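Local coordinates for SusD homolog (Bacteroides thetaiotaomicron, PDB 3SGH), which probably binds glycans at the outer membrane as a SusD-like lipoprotein and hands them on for import, at residues A[18-23]-A[88-93]; A[25-30]-A[78-83]; A[37-42]-A[420-425]; A[83-88]-A[111-116]; A[105-110]-A[189-194]. All blocks are in the same frame, centred on the assembly; numbering follows the deposited sequence.

Contact 1 of 5, residues A[18-23]-A[88-93]; sequences SNLLST and FFLVEN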
# COMPACT_ATOMS: atom_id res chain seq x y z
N SER A 18 -4.26 24.71 11.01
CA SER A 18 -5.13 23.65 10.47
C SER A 18 -5.19 23.66 8.92
O SER A 18 -5.34 22.62 8.29
CB SER A 18 -6.55 23.78 11.03
OG SER A 18 -7.17 24.94 10.51
N ASN A 19 -5.06 24.83 8.32
CA ASN A 19 -5.07 24.91 6.87
C ASN A 19 -3.81 24.30 6.21
O ASN A 19 -3.88 23.81 5.08
CB ASN A 19 -5.27 26.36 6.40
CG ASN A 19 -6.65 26.94 6.78
OD1 ASN A 19 -7.36 26.44 7.70
ND2 ASN A 19 -7.02 28.01 6.11
N LEU A 20 -2.68 24.27 6.93
CA LEU A 20 -1.48 23.62 6.37
C LEU A 20 -1.64 22.09 6.35
O LEU A 20 -0.97 21.42 5.58
CB LEU A 20 -0.23 23.99 7.17
CG LEU A 20 0.10 25.49 7.13
CD1 LEU A 20 0.85 25.86 8.39
CD2 LEU A 20 0.84 25.81 5.83
N LEU A 21 -2.54 21.54 7.19
CA LEU A 21 -2.80 20.10 7.17
C LEU A 21 -3.37 19.68 5.84
O LEU A 21 -3.10 18.59 5.39
CB LEU A 21 -3.80 19.69 8.25
CG LEU A 21 -3.41 19.63 9.70
CD1 LEU A 21 -4.69 19.20 10.43
CD2 LEU A 21 -2.25 18.65 9.95
N SER A 22 -4.15 20.54 5.19
CA SER A 22 -4.85 20.11 3.96
C SER A 22 -3.91 19.62 2.89
O SER A 22 -4.20 18.62 2.21
CB SER A 22 -5.75 21.23 3.38
OG SER A 22 -6.75 21.54 4.34
N THR A 23 -2.79 20.29 2.66
CA THR A 23 -1.82 19.82 1.68
C THR A 23 -1.19 18.51 2.12
O THR A 23 -1.03 17.60 1.32
CB THR A 23 -0.65 20.78 1.52
OG1 THR A 23 -1.12 22.13 1.69
CG2 THR A 23 0.00 20.58 0.17
N PHE A 88 4.90 20.43 7.76
CA PHE A 88 5.07 19.79 9.06
C PHE A 88 5.74 20.76 10.07
O PHE A 88 5.28 20.90 11.23
CB PHE A 88 5.91 18.50 9.03
CG PHE A 88 6.14 17.98 10.38
CD1 PHE A 88 5.10 17.42 11.06
CD2 PHE A 88 7.35 18.16 11.03
CE1 PHE A 88 5.25 17.00 12.36
CE2 PHE A 88 7.52 17.76 12.32
CZ PHE A 88 6.46 17.18 13.00
N PHE A 89 6.82 21.40 9.64
CA PHE A 89 7.56 22.29 10.55
C PHE A 89 6.83 23.58 10.82
O PHE A 89 6.87 24.10 11.93
CB PHE A 89 8.96 22.58 10.04
CG PHE A 89 9.84 21.37 10.05
CD1 PHE A 89 10.10 20.71 11.23
CD2 PHE A 89 10.39 20.88 8.88
CE1 PHE A 89 10.91 19.58 11.26
CE2 PHE A 89 11.21 19.75 8.92
CZ PHE A 89 11.46 19.11 10.09
N LEU A 90 6.12 24.08 9.82
CA LEU A 90 5.27 25.24 10.02
C LEU A 90 4.18 24.96 11.06
O LEU A 90 3.90 25.81 11.92
CB LEU A 90 4.66 25.67 8.69
CG LEU A 90 5.63 26.27 7.67
CD1 LEU A 90 4.89 26.45 6.32
CD2 LEU A 90 6.21 27.61 8.10
N VAL A 91 3.59 23.76 11.01
CA VAL A 91 2.57 23.38 12.00
C VAL A 91 3.21 23.22 13.37
O VAL A 91 2.70 23.68 14.38
CB VAL A 91 1.79 22.11 11.63
CG1 VAL A 91 0.90 21.66 12.78
CG2 VAL A 91 0.96 22.34 10.32
N GLU A 92 4.34 22.54 13.40
CA GLU A 92 5.03 22.28 14.66
C GLU A 92 5.34 23.58 15.37
O GLU A 92 5.11 23.72 16.59
CB GLU A 92 6.32 21.51 14.39
CG GLU A 92 7.11 21.16 15.65
CD GLU A 92 8.16 20.07 15.40
OE1 GLU A 92 9.15 20.40 14.72
OE2 GLU A 92 7.97 18.90 15.84
N ASN A 93 5.85 24.55 14.62
CA ASN A 93 6.22 25.87 15.18
C ASN A 93 4.99 26.68 15.64
O ASN A 93 4.95 27.16 16.78
CB ASN A 93 7.09 26.66 14.18
CG ASN A 93 8.51 26.08 14.05
OD1 ASN A 93 8.97 25.32 14.92
ND2 ASN A 93 9.19 26.43 12.96
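Leu20 and Val91 come together through their first torsions. In Leu20, CG lies anti to the carbonyl carbon and beside the backbone N (chi1 -63°), which turns the branched end toward Leu90 and Val91 of helix 87-95. In Val91, chi1 of 172° sets CG1 anti to the backbone N and leaves CG2 beside that N, turned toward Leu20. The two side chains run past each other in opposite senses, and Val91 CG2 reaches the base of the leucine, 3.7 Å from Leu20 CB. Farther out, the same methyl is 4.0 Å from Leu20 CD1. That CD1 also presses on the root of the next side chain, at 3.8 Å from Leu90 CB, while Leu20 CD2 meets Leu90 CD1 more distantly at 4.1 Å. Leu20 and Leu90 cross at about a right angle, so their branches meet at points and not along their lengths. The contact is purely apolar: it is buried at Val91 and opens to solvent at Leu90. Helix 100-120 packs beneath both segments, where Leu21 touches Met104 and Ala105, Val91 also rests on Ala105, and Ser18 leans on Ile101; helices 17-24 and 87-95 thus lie against each other over a third helix.

Contact 2 of 5, residues A[25-30]-A[78-83]; sequences FNVYAC and GRLYGY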
# COMPACT_ATOMS: atom_id res chain seq x y z
N PHE A 25 -2.35 16.23 3.86
CA PHE A 25 -3.28 15.13 3.79
C PHE A 25 -3.28 14.41 2.44
O PHE A 25 -3.84 13.29 2.32
CB PHE A 25 -4.71 15.60 4.02
CG PHE A 25 -5.10 15.93 5.45
CD1 PHE A 25 -4.40 15.50 6.57
CD2 PHE A 25 -6.27 16.63 5.65
CE1 PHE A 25 -4.86 15.79 7.85
CE2 PHE A 25 -6.73 16.93 6.94
CZ PHE A 25 -6.03 16.55 8.01
N ASN A 26 -2.72 15.03 1.40
CA ASN A 26 -2.62 14.33 0.11
C ASN A 26 -1.79 13.03 0.17
O ASN A 26 -1.94 12.18 -0.69
CB ASN A 26 -2.06 15.25 -0.94
CG ASN A 26 -3.10 16.27 -1.40
OD1 ASN A 26 -4.01 15.91 -2.15
ND2 ASN A 26 -3.03 17.49 -0.87
N VAL A 27 -0.95 12.84 1.19
CA VAL A 27 -0.24 11.57 1.30
C VAL A 27 -1.13 10.36 1.57
O VAL A 27 -0.71 9.24 1.31
CB VAL A 27 0.90 11.56 2.32
CG1 VAL A 27 1.95 12.67 1.97
CG2 VAL A 27 0.38 11.65 3.77
N TYR A 28 -2.33 10.55 2.10
CA TYR A 28 -3.15 9.41 2.50
C TYR A 28 -3.66 8.61 1.32
O TYR A 28 -3.63 7.39 1.34
CB TYR A 28 -4.31 9.88 3.35
CG TYR A 28 -3.92 10.32 4.74
CD1 TYR A 28 -3.32 9.43 5.62
CD2 TYR A 28 -4.23 11.58 5.23
CE1 TYR A 28 -2.96 9.78 6.92
CE2 TYR A 28 -3.87 11.93 6.54
CZ TYR A 28 -3.23 11.03 7.38
OH TYR A 28 -2.86 11.33 8.68
N ALA A 29 -4.08 9.30 0.28
CA ALA A 29 -4.68 8.64 -0.88
C ALA A 29 -4.11 9.09 -2.22
O ALA A 29 -4.37 8.41 -3.22
CB ALA A 29 -6.18 8.85 -0.88
N CYS A 30 -3.40 10.23 -2.26
CA CYS A 30 -2.89 10.81 -3.54
C CYS A 30 -3.96 10.96 -4.62
O CYS A 30 -3.86 10.34 -5.69
CB CYS A 30 -1.73 9.97 -4.07
SG CYS A 30 -0.24 10.17 -3.02
N GLY A 78 9.78 12.91 -4.40
CA GLY A 78 9.39 14.31 -4.65
C GLY A 78 7.96 14.60 -4.25
O GLY A 78 7.63 15.67 -3.69
N ARG A 79 7.09 13.63 -4.53
CA ARG A 79 5.69 13.81 -4.28
C ARG A 79 5.39 13.85 -2.76
O ARG A 79 4.68 14.76 -2.26
CB ARG A 79 4.90 12.68 -4.97
CG ARG A 79 3.36 12.82 -4.87
CD ARG A 79 2.83 14.10 -5.47
NE ARG A 79 3.11 14.20 -6.89
CZ ARG A 79 2.67 15.15 -7.70
NH1 ARG A 79 1.89 16.12 -7.23
NH2 ARG A 79 3.01 15.11 -8.97
N LEU A 80 5.92 12.86 -2.04
CA LEU A 80 5.64 12.69 -0.63
C LEU A 80 6.35 13.79 0.18
O LEU A 80 5.74 14.39 1.05
CB LEU A 80 6.09 11.32 -0.14
CG LEU A 80 5.29 10.17 -0.80
CD1 LEU A 80 5.80 8.80 -0.34
CD2 LEU A 80 3.74 10.32 -0.50
N TYR A 81 7.64 14.03 -0.08
CA TYR A 81 8.31 15.17 0.51
C TYR A 81 7.60 16.49 0.24
O TYR A 81 7.48 17.31 1.13
CB TYR A 81 9.76 15.30 0.06
CG TYR A 81 10.74 14.84 1.09
CD1 TYR A 81 10.90 13.50 1.39
CD2 TYR A 81 11.55 15.77 1.71
CE1 TYR A 81 11.82 13.10 2.37
CE2 TYR A 81 12.47 15.40 2.65
CZ TYR A 81 12.61 14.07 2.99
OH TYR A 81 13.55 13.75 3.94
N GLY A 82 7.11 16.68 -0.97
CA GLY A 82 6.41 17.91 -1.31
C GLY A 82 5.17 18.17 -0.47
O GLY A 82 4.88 19.32 -0.10
N TYR A 83 4.43 17.11 -0.16
CA TYR A 83 3.23 17.30 0.64
C TYR A 83 3.55 17.52 2.13
O TYR A 83 2.91 18.33 2.79
CB TYR A 83 2.26 16.11 0.47
CG TYR A 83 1.60 16.01 -0.87
CD1 TYR A 83 1.04 17.13 -1.48
CD2 TYR A 83 1.43 14.77 -1.49
CE1 TYR A 83 0.43 17.05 -2.70
CE2 TYR A 83 0.80 14.67 -2.70
CZ TYR A 83 0.29 15.79 -3.31
OH TYR A 83 -0.35 15.68 -4.52
O HOH W 1 -2.88 14.28 -4.31
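Asn26 lays its side chain across the ring of Tyr83, starting at its root. Its CB sits almost exactly over the middle of one face, 3.3 Å from the centroid of the Tyr83 ring and 8° off the ring normal, a close CH-pi contact. One bond farther on, Asn26 CG is 3.8 Å from Tyr83 CE1, and the amide that begins there is tilted 26° against the ring. At the tip the two ends part. Asn26 ND2 passes 3.9 Å from Tyr83 CE1 but gives its hydrogen bond to Thr23 O, whereas Asn26 OD1 accepts from a water at 2.9 Å that also bonds Tyr83 OH. Beside this pair, Val27 CG1 fills the angle between the two residues of helix 75-84 that it meets, lying 3.8 Å from Tyr83 CB and 3.9 Å from Leu80 CD2. A leucine in place of Tyr83 would probably leave Asn26 CB without its aromatic face and the water without its phenolic partner. The contact packs helix 26-29 against helix 75-84, with Val27 also on Thr108 of helix 100-120. Asn26, in this weakly bonded helix, thus joins a CH-pi contact at CB with polar links at its amide end.

Contact 3 of 5, residues A[37-42]-A[420-425]; sequences QEINCM and PDPMNG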
# COMPACT_ATOMS: atom_id res chain seq x y z
N GLN A 37 -0.98 8.76 -10.33
CA GLN A 37 -0.20 7.95 -11.23
C GLN A 37 1.09 7.51 -10.56
O GLN A 37 1.43 6.33 -10.57
CB GLN A 37 0.12 8.61 -12.54
CG GLN A 37 0.95 7.64 -13.45
CD GLN A 37 0.92 8.06 -14.91
OE1 GLN A 37 1.19 9.23 -15.24
NE2 GLN A 37 0.60 7.11 -15.79
N GLU A 38 1.76 8.48 -9.94
CA GLU A 38 3.12 8.22 -9.38
C GLU A 38 3.11 7.20 -8.24
O GLU A 38 3.95 6.31 -8.19
CB GLU A 38 3.76 9.52 -8.93
CG GLU A 38 4.06 10.48 -10.11
CD GLU A 38 4.36 11.93 -9.64
OE1 GLU A 38 4.49 12.16 -8.43
OE2 GLU A 38 4.47 12.81 -10.50
N ILE A 39 2.14 7.33 -7.34
CA ILE A 39 2.07 6.48 -6.17
C ILE A 39 1.16 5.26 -6.36
O ILE A 39 1.47 4.18 -5.87
CB ILE A 39 1.62 7.33 -4.93
CG1 ILE A 39 2.64 8.45 -4.64
CG2 ILE A 39 1.34 6.45 -3.66
CD1 ILE A 39 4.02 7.94 -4.11
N ASN A 40 0.03 5.46 -7.02
CA ASN A 40 -0.97 4.42 -7.13
C ASN A 40 -0.90 3.64 -8.43
O ASN A 40 -1.53 2.59 -8.49
CB ASN A 40 -2.38 4.99 -6.97
CG ASN A 40 -2.62 5.54 -5.57
OD1 ASN A 40 -2.12 4.99 -4.59
ND2 ASN A 40 -3.40 6.61 -5.47
N CYS A 41 -0.16 4.07 -9.44
CA CYS A 41 -0.22 3.43 -10.77
C CYS A 41 1.09 3.18 -11.49
O CYS A 41 1.08 2.99 -12.74
CB CYS A 41 -1.12 4.24 -11.70
SG CYS A 41 -2.80 4.71 -11.07
N MSE A 42 2.21 3.12 -10.77
CA MSE A 42 3.54 2.94 -11.37
C MSE A 42 4.21 1.72 -10.73
O MSE A 42 3.92 0.57 -11.10
CB MSE A 42 4.40 4.23 -11.25
CG MSE A 42 3.90 5.41 -12.09
SE MSE A 42 3.89 5.16 -14.02
CE MSE A 42 5.73 5.67 -14.46
N PRO A 420 -8.22 -0.68 -3.92
CA PRO A 420 -6.87 -0.65 -4.48
C PRO A 420 -5.88 -0.07 -3.47
O PRO A 420 -6.16 0.97 -2.89
CB PRO A 420 -7.00 0.30 -5.71
CG PRO A 420 -8.32 0.92 -5.60
CD PRO A 420 -9.01 0.47 -4.39
N ASP A 421 -4.78 -0.78 -3.23
CA ASP A 421 -3.78 -0.35 -2.25
C ASP A 421 -2.44 -0.54 -2.95
O ASP A 421 -2.11 -1.66 -3.34
CB ASP A 421 -3.86 -1.21 -1.01
CG ASP A 421 -2.86 -0.77 0.07
OD1 ASP A 421 -1.66 -0.57 -0.24
OD2 ASP A 421 -3.32 -0.66 1.22
N PRO A 422 -1.69 0.54 -3.15
CA PRO A 422 -0.47 0.44 -3.98
C PRO A 422 0.66 -0.35 -3.38
O PRO A 422 1.49 -0.85 -4.12
CB PRO A 422 -0.03 1.89 -4.14
CG PRO A 422 -0.58 2.61 -2.97
CD PRO A 422 -1.93 1.90 -2.66
N MSE A 423 0.69 -0.44 -2.05
CA MSE A 423 1.83 -0.97 -1.32
C MSE A 423 1.59 -2.30 -0.62
O MSE A 423 2.53 -3.06 -0.47
CB MSE A 423 2.34 0.06 -0.32
CG MSE A 423 3.53 -0.38 0.55
SE MSE A 423 4.98 -0.98 -0.54
CE MSE A 423 5.90 0.75 -0.74
N ASN A 424 0.37 -2.60 -0.19
CA ASN A 424 0.15 -3.78 0.67
C ASN A 424 0.71 -5.07 0.07
O ASN A 424 1.45 -5.84 0.74
CB ASN A 424 -1.33 -4.00 0.97
CG ASN A 424 -1.55 -5.19 1.83
OD1 ASN A 424 -1.08 -5.22 2.97
ND2 ASN A 424 -2.20 -6.22 1.30
N GLY A 425 0.36 -5.31 -1.18
CA GLY A 425 0.82 -6.53 -1.84
C GLY A 425 2.34 -6.65 -1.92
O GLY A 425 2.91 -7.68 -1.58
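This is a buried packing contact in which the ring of Pro422 lies against the C-terminal end of helix 33-40, near the middle of the molecule, joining residues more than 380 positions apart in the chain. The ring meets two oxygens. Pro422 CB is 3.2 Å from the backbone Ile39 O, and Pro422 CG is 3.3 Å from Asn40 OD1, with CD of the same ring 3.6 Å from that OD1. Asn40 and Pro422 lie side by side and point the same way, so the amide oxygen lies beside CG and CD of the ring. The other end of the amide is engaged by the backbone, for Asn40 ND2 donates to Ala29 O. The apolar share is thin: Ile39 CG2 approaches Pro422 CG only to 4.3 Å. Pro422 sits within an Asx turn at the start of helix 424-432, in a SusD-like fold whose regular structure is nearly all helix. Asp421 OD1 closes the turn by accepting from the backbone N of selenomethionine Met423 at 3.0 Å, close to its own C-O axis, and also caps through Asn424 N at 2.9 Å, which comes from above the carboxylate plane, 56° out of it. Beyond the segments, Pro422 O accepts from Ser47 OG and Asp421 N donates to Gln49 OE1, while Met423 packs on Leu115, Ser118 and Leu119 of helix 100-120.

Contact 4 of 5, residues A[83-88]-A[111-116]; sequences YIYPSF and YGMQLL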
# COMPACT_ATOMS: atom_id res chain seq x y z
N TYR A 83 4.43 17.11 -0.16
CA TYR A 83 3.23 17.30 0.64
C TYR A 83 3.55 17.52 2.13
O TYR A 83 2.91 18.33 2.79
CB TYR A 83 2.26 16.11 0.47
CG TYR A 83 1.60 16.01 -0.87
CD1 TYR A 83 1.04 17.13 -1.48
CD2 TYR A 83 1.43 14.77 -1.49
CE1 TYR A 83 0.43 17.05 -2.70
CE2 TYR A 83 0.80 14.67 -2.70
CZ TYR A 83 0.29 15.79 -3.31
OH TYR A 83 -0.35 15.68 -4.52
N ILE A 84 4.55 16.80 2.66
CA ILE A 84 4.80 16.80 4.08
C ILE A 84 5.60 18.02 4.52
O ILE A 84 5.34 18.57 5.59
CB ILE A 84 5.52 15.50 4.53
CG1 ILE A 84 4.59 14.29 4.24
CG2 ILE A 84 5.95 15.60 5.99
CD1 ILE A 84 3.15 14.39 4.90
N TYR A 85 6.55 18.45 3.70
CA TYR A 85 7.43 19.58 4.09
C TYR A 85 7.31 20.72 3.10
O TYR A 85 7.20 20.44 1.90
CB TYR A 85 8.88 19.11 4.17
CG TYR A 85 9.12 17.93 5.04
CD1 TYR A 85 9.22 18.05 6.43
CD2 TYR A 85 9.34 16.67 4.49
CE1 TYR A 85 9.46 16.94 7.23
CE2 TYR A 85 9.61 15.56 5.31
CZ TYR A 85 9.67 15.71 6.66
OH TYR A 85 9.89 14.61 7.44
N PRO A 86 7.37 21.99 3.56
CA PRO A 86 7.65 22.43 4.94
C PRO A 86 6.45 22.46 5.89
O PRO A 86 6.59 22.88 7.02
CB PRO A 86 8.24 23.85 4.74
CG PRO A 86 7.53 24.37 3.54
CD PRO A 86 7.41 23.15 2.62
N SER A 87 5.28 22.04 5.45
CA SER A 87 4.09 22.21 6.28
C SER A 87 4.25 21.59 7.66
O SER A 87 3.77 22.17 8.61
CB SER A 87 2.84 21.68 5.60
OG SER A 87 2.62 22.42 4.41
N PHE A 88 4.90 20.43 7.76
CA PHE A 88 5.07 19.79 9.06
C PHE A 88 5.74 20.76 10.07
O PHE A 88 5.28 20.90 11.23
CB PHE A 88 5.91 18.50 9.03
CG PHE A 88 6.14 17.98 10.38
CD1 PHE A 88 5.10 17.42 11.06
CD2 PHE A 88 7.35 18.16 11.03
CE1 PHE A 88 5.25 17.00 12.36
CE2 PHE A 88 7.52 17.76 12.32
CZ PHE A 88 6.46 17.18 13.00
N TYR A 111 2.54 8.86 8.23
CA TYR A 111 1.86 8.08 7.15
C TYR A 111 2.68 8.16 5.85
O TYR A 111 2.95 7.14 5.17
CB TYR A 111 0.41 8.55 6.88
CG TYR A 111 -0.31 7.49 6.08
CD1 TYR A 111 -0.29 7.48 4.66
CD2 TYR A 111 -0.96 6.45 6.73
CE1 TYR A 111 -0.92 6.45 3.95
CE2 TYR A 111 -1.59 5.45 6.03
CZ TYR A 111 -1.57 5.45 4.65
OH TYR A 111 -2.17 4.40 3.99
N GLY A 112 3.12 9.36 5.54
CA GLY A 112 3.82 9.61 4.32
C GLY A 112 5.20 9.00 4.33
O GLY A 112 5.66 8.45 3.33
N MSE A 113 5.88 9.15 5.47
CA MSE A 113 7.25 8.71 5.56
C MSE A 113 7.37 7.19 5.77
O MSE A 113 8.39 6.61 5.39
CB MSE A 113 7.99 9.48 6.64
CG MSE A 113 8.12 10.99 6.24
SE MSE A 113 9.11 11.24 4.58
CE MSE A 113 7.79 12.19 3.56
N GLN A 114 6.37 6.55 6.36
CA GLN A 114 6.41 5.08 6.45
C GLN A 114 6.29 4.47 5.05
O GLN A 114 6.93 3.48 4.76
CB GLN A 114 5.38 4.51 7.42
CG GLN A 114 3.91 4.72 7.12
CD GLN A 114 3.33 3.79 6.05
OE1 GLN A 114 3.72 2.64 5.96
NE2 GLN A 114 2.40 4.31 5.24
N LEU A 115 5.49 5.12 4.19
CA LEU A 115 5.44 4.75 2.80
C LEU A 115 6.79 4.94 2.12
O LEU A 115 7.27 4.04 1.44
CB LEU A 115 4.36 5.52 2.04
CG LEU A 115 4.22 5.28 0.54
CD1 LEU A 115 4.11 3.82 0.22
CD2 LEU A 115 3.02 6.10 -0.00
N LEU A 116 7.43 6.08 2.33
CA LEU A 116 8.68 6.35 1.63
C LEU A 116 9.78 5.40 2.15
O LEU A 116 10.59 4.89 1.38
CB LEU A 116 9.06 7.84 1.75
CG LEU A 116 10.27 8.28 0.91
CD1 LEU A 116 10.08 7.92 -0.59
CD2 LEU A 116 10.61 9.80 1.12
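Ile84 and selenomethionine Met113 form the close part of this contact, within the alpha-alpha superhelix of the SusD-like fold, where the end of helix 75-84 and the turn to helix 87-95 lie against helix 100-120. The two side chains slide past each other in opposite directions. Bends at chi2 (-61°) and chi3 fold the Met113 chain back, so that its methyl CE comes to 3.9 Å from Ile84 CG1 and 4.1 Å from Ile84 CB. Packing is tight next to it, at Gly112, where a side chain would point at Ile84 and its first carbon would fit only tightly against CG1; the glycine is consistent with the close approach of the helix. Ile84, Gly112 and Met113 are all buried.

The other part is looser and reaches the partly exposed Tyr85, just before the cis peptide bond to the solvent-exposed Pro86. Tyr85 CE2 stands 4.2 Å from Met113 CE, and Tyr85 OH the same distance from Met113 CG. What steadies the ring comes from its own neighbour and from outside, since Ile84 CG2 lies over the centre of one face, and Tyr85 OH is hydrogen-bonded to Arg109 NE. Within helix 100-120, Gln114 turns back on Tyr111: its NE2 lies over the middle of that ring, 4.0 Å above the plane, and donates to Tyr111 O at 2.9 Å, in the carbonyl plane on a lone pair.

Contact 5 of 5, residues A[105-110]-A[189-194]; sequences AQLTRV and NTLKLR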
# COMPACT_ATOMS: atom_id res chain seq x y z
N ALA A 105 -0.54 16.56 12.35
CA ALA A 105 0.64 16.80 11.50
C ALA A 105 1.66 15.67 11.70
O ALA A 105 2.23 15.17 10.74
CB ALA A 105 1.25 18.18 11.80
N GLN A 106 1.81 15.21 12.93
CA GLN A 106 2.68 14.08 13.23
C GLN A 106 2.20 12.79 12.58
O GLN A 106 2.98 12.06 11.97
CB GLN A 106 2.71 13.87 14.74
CG GLN A 106 3.58 14.83 15.47
CD GLN A 106 3.84 14.39 16.90
OE1 GLN A 106 2.90 14.15 17.66
NE2 GLN A 106 5.10 14.24 17.24
N LEU A 107 0.92 12.51 12.75
CA LEU A 107 0.31 11.31 12.14
C LEU A 107 0.46 11.30 10.61
O LEU A 107 0.78 10.29 10.00
CB LEU A 107 -1.13 11.20 12.55
CG LEU A 107 -1.94 10.06 11.92
CD1 LEU A 107 -1.38 8.68 12.30
CD2 LEU A 107 -3.44 10.22 12.38
N THR A 108 0.22 12.43 10.00
CA THR A 108 0.26 12.57 8.56
C THR A 108 1.70 12.44 8.02
O THR A 108 1.90 11.76 6.99
CB THR A 108 -0.45 13.86 8.10
OG1 THR A 108 -1.78 13.92 8.65
CG2 THR A 108 -0.55 13.89 6.57
N ARG A 109 2.65 13.06 8.71
CA ARG A 109 4.08 12.87 8.41
C ARG A 109 4.49 11.42 8.53
O ARG A 109 5.09 10.90 7.63
CB ARG A 109 4.92 13.69 9.37
CG ARG A 109 6.42 13.69 9.10
CD ARG A 109 7.10 14.48 10.13
NE ARG A 109 8.55 14.49 9.94
CZ ARG A 109 9.44 14.64 10.90
NH1 ARG A 109 9.08 14.66 12.20
NH2 ARG A 109 10.72 14.67 10.56
N VAL A 110 4.12 10.77 9.64
CA VAL A 110 4.43 9.36 9.79
C VAL A 110 3.79 8.58 8.62
O VAL A 110 4.44 7.70 8.07
CB VAL A 110 4.00 8.78 11.15
CG1 VAL A 110 4.03 7.19 11.10
CG2 VAL A 110 4.85 9.35 12.35
N ASN A 189 -3.94 3.76 15.62
CA ASN A 189 -3.58 2.44 16.16
C ASN A 189 -3.51 1.37 15.10
O ASN A 189 -2.66 0.48 15.18
CB ASN A 189 -4.53 2.05 17.30
CG ASN A 189 -4.16 2.75 18.60
OD1 ASN A 189 -3.06 2.57 19.10
ND2 ASN A 189 -5.07 3.55 19.14
N THR A 190 -4.33 1.48 14.06
CA THR A 190 -4.31 0.48 13.00
C THR A 190 -3.02 0.68 12.18
O THR A 190 -2.39 -0.29 11.75
CB THR A 190 -5.55 0.57 12.09
OG1 THR A 190 -6.75 0.44 12.87
CG2 THR A 190 -5.55 -0.52 11.03
N LEU A 191 -2.64 1.92 11.98
CA LEU A 191 -1.35 2.23 11.32
C LEU A 191 -0.19 1.72 12.14
O LEU A 191 0.76 1.10 11.59
CB LEU A 191 -1.17 3.73 11.18
CG LEU A 191 0.13 4.22 10.51
CD1 LEU A 191 0.34 3.65 9.09
CD2 LEU A 191 0.18 5.77 10.51
N LYS A 192 -0.28 1.93 13.44
CA LYS A 192 0.72 1.41 14.37
C LYS A 192 0.82 -0.11 14.20
O LYS A 192 1.90 -0.65 14.10
CB LYS A 192 0.41 1.79 15.80
CG LYS A 192 1.45 1.31 16.82
CD LYS A 192 1.12 1.95 18.20
CE LYS A 192 2.04 1.47 19.29
NZ LYS A 192 1.84 2.16 20.59
N LEU A 193 -0.32 -0.78 14.11
CA LEU A 193 -0.32 -2.24 13.92
C LEU A 193 0.23 -2.67 12.54
O LEU A 193 1.02 -3.64 12.46
CB LEU A 193 -1.71 -2.81 14.14
CG LEU A 193 -1.89 -4.31 14.03
CD1 LEU A 193 -0.95 -5.01 15.03
CD2 LEU A 193 -3.36 -4.68 14.31
N ARG A 194 -0.13 -1.93 11.49
CA ARG A 194 0.45 -2.17 10.13
C ARG A 194 1.97 -2.10 10.15
O ARG A 194 2.69 -3.00 9.65
CB ARG A 194 -0.06 -1.16 9.13
CG ARG A 194 0.57 -1.33 7.74
CD ARG A 194 0.28 -0.12 6.85
NE ARG A 194 -1.10 -0.05 6.40
CZ ARG A 194 -1.59 0.93 5.62
NH1 ARG A 194 -0.80 1.95 5.24
NH2 ARG A 194 -2.84 0.94 5.27
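Leu107, Val110 and Leu191, the three residues that touch across this contact, have no flat group among them; the rings belong to their surroundings, where Trp184 and Phe187 touch Leu107 and Tyr125 touches Val110. The meeting itself is one of methyls. Leu191 points its side chain at helix 100-120, and its CD2 reaches 3.8 Å from Leu107 CD1 and 4.1 Å from Val110 CG1, so that a single methyl serves two residues one helical turn apart. In Leu191 CG is anti to the backbone N (chi1 180°), which extends the branch toward its partners across backbones whose nearest CA atoms, those of Leu107 and Leu191, are 9.3 Å apart. Leu107 has the same setting at chi1, and the two leucines slide past each other in opposite directions, whereas Val110 meets Leu191 at a slant. All three are buried. Polar groups of helix 181-198 turn to other partners: Lys192 makes salt bridges to Asp152 and Glu213, and Arg194 NE one to Glu321, while Arg194 NH1 bonds Tyr111 OH. Such leucine and valine packing between the long helices 100-120 and 181-198 is consistent with the alpha-alpha superhelix and with the TPR-like character of the SusD family.

From the N terminus, helix 17-24 meets 88-93 in contact 1, closing a loop in which contact 2, pairing 25-30 with 78-83, is nested. Residues 37-42 lie inside both loops but pair with 420-425, so contact 3 crosses contacts 1 and 2 and encloses contacts 4 and 5. Contact 4, from 83-88 to 111-116, crosses contact 1 and follows contact 2 in series, sharing Tyr83 with it and Phe88 with contact 1. Contact 5, from 105-110 to 189-194, comes after contacts 1 and 2 and crosses contact 4. Helix 100-120 runs through contacts 4 and 5 and touches the other three, tying the N-terminal helices to helix 181-198 and the 420-425 turn.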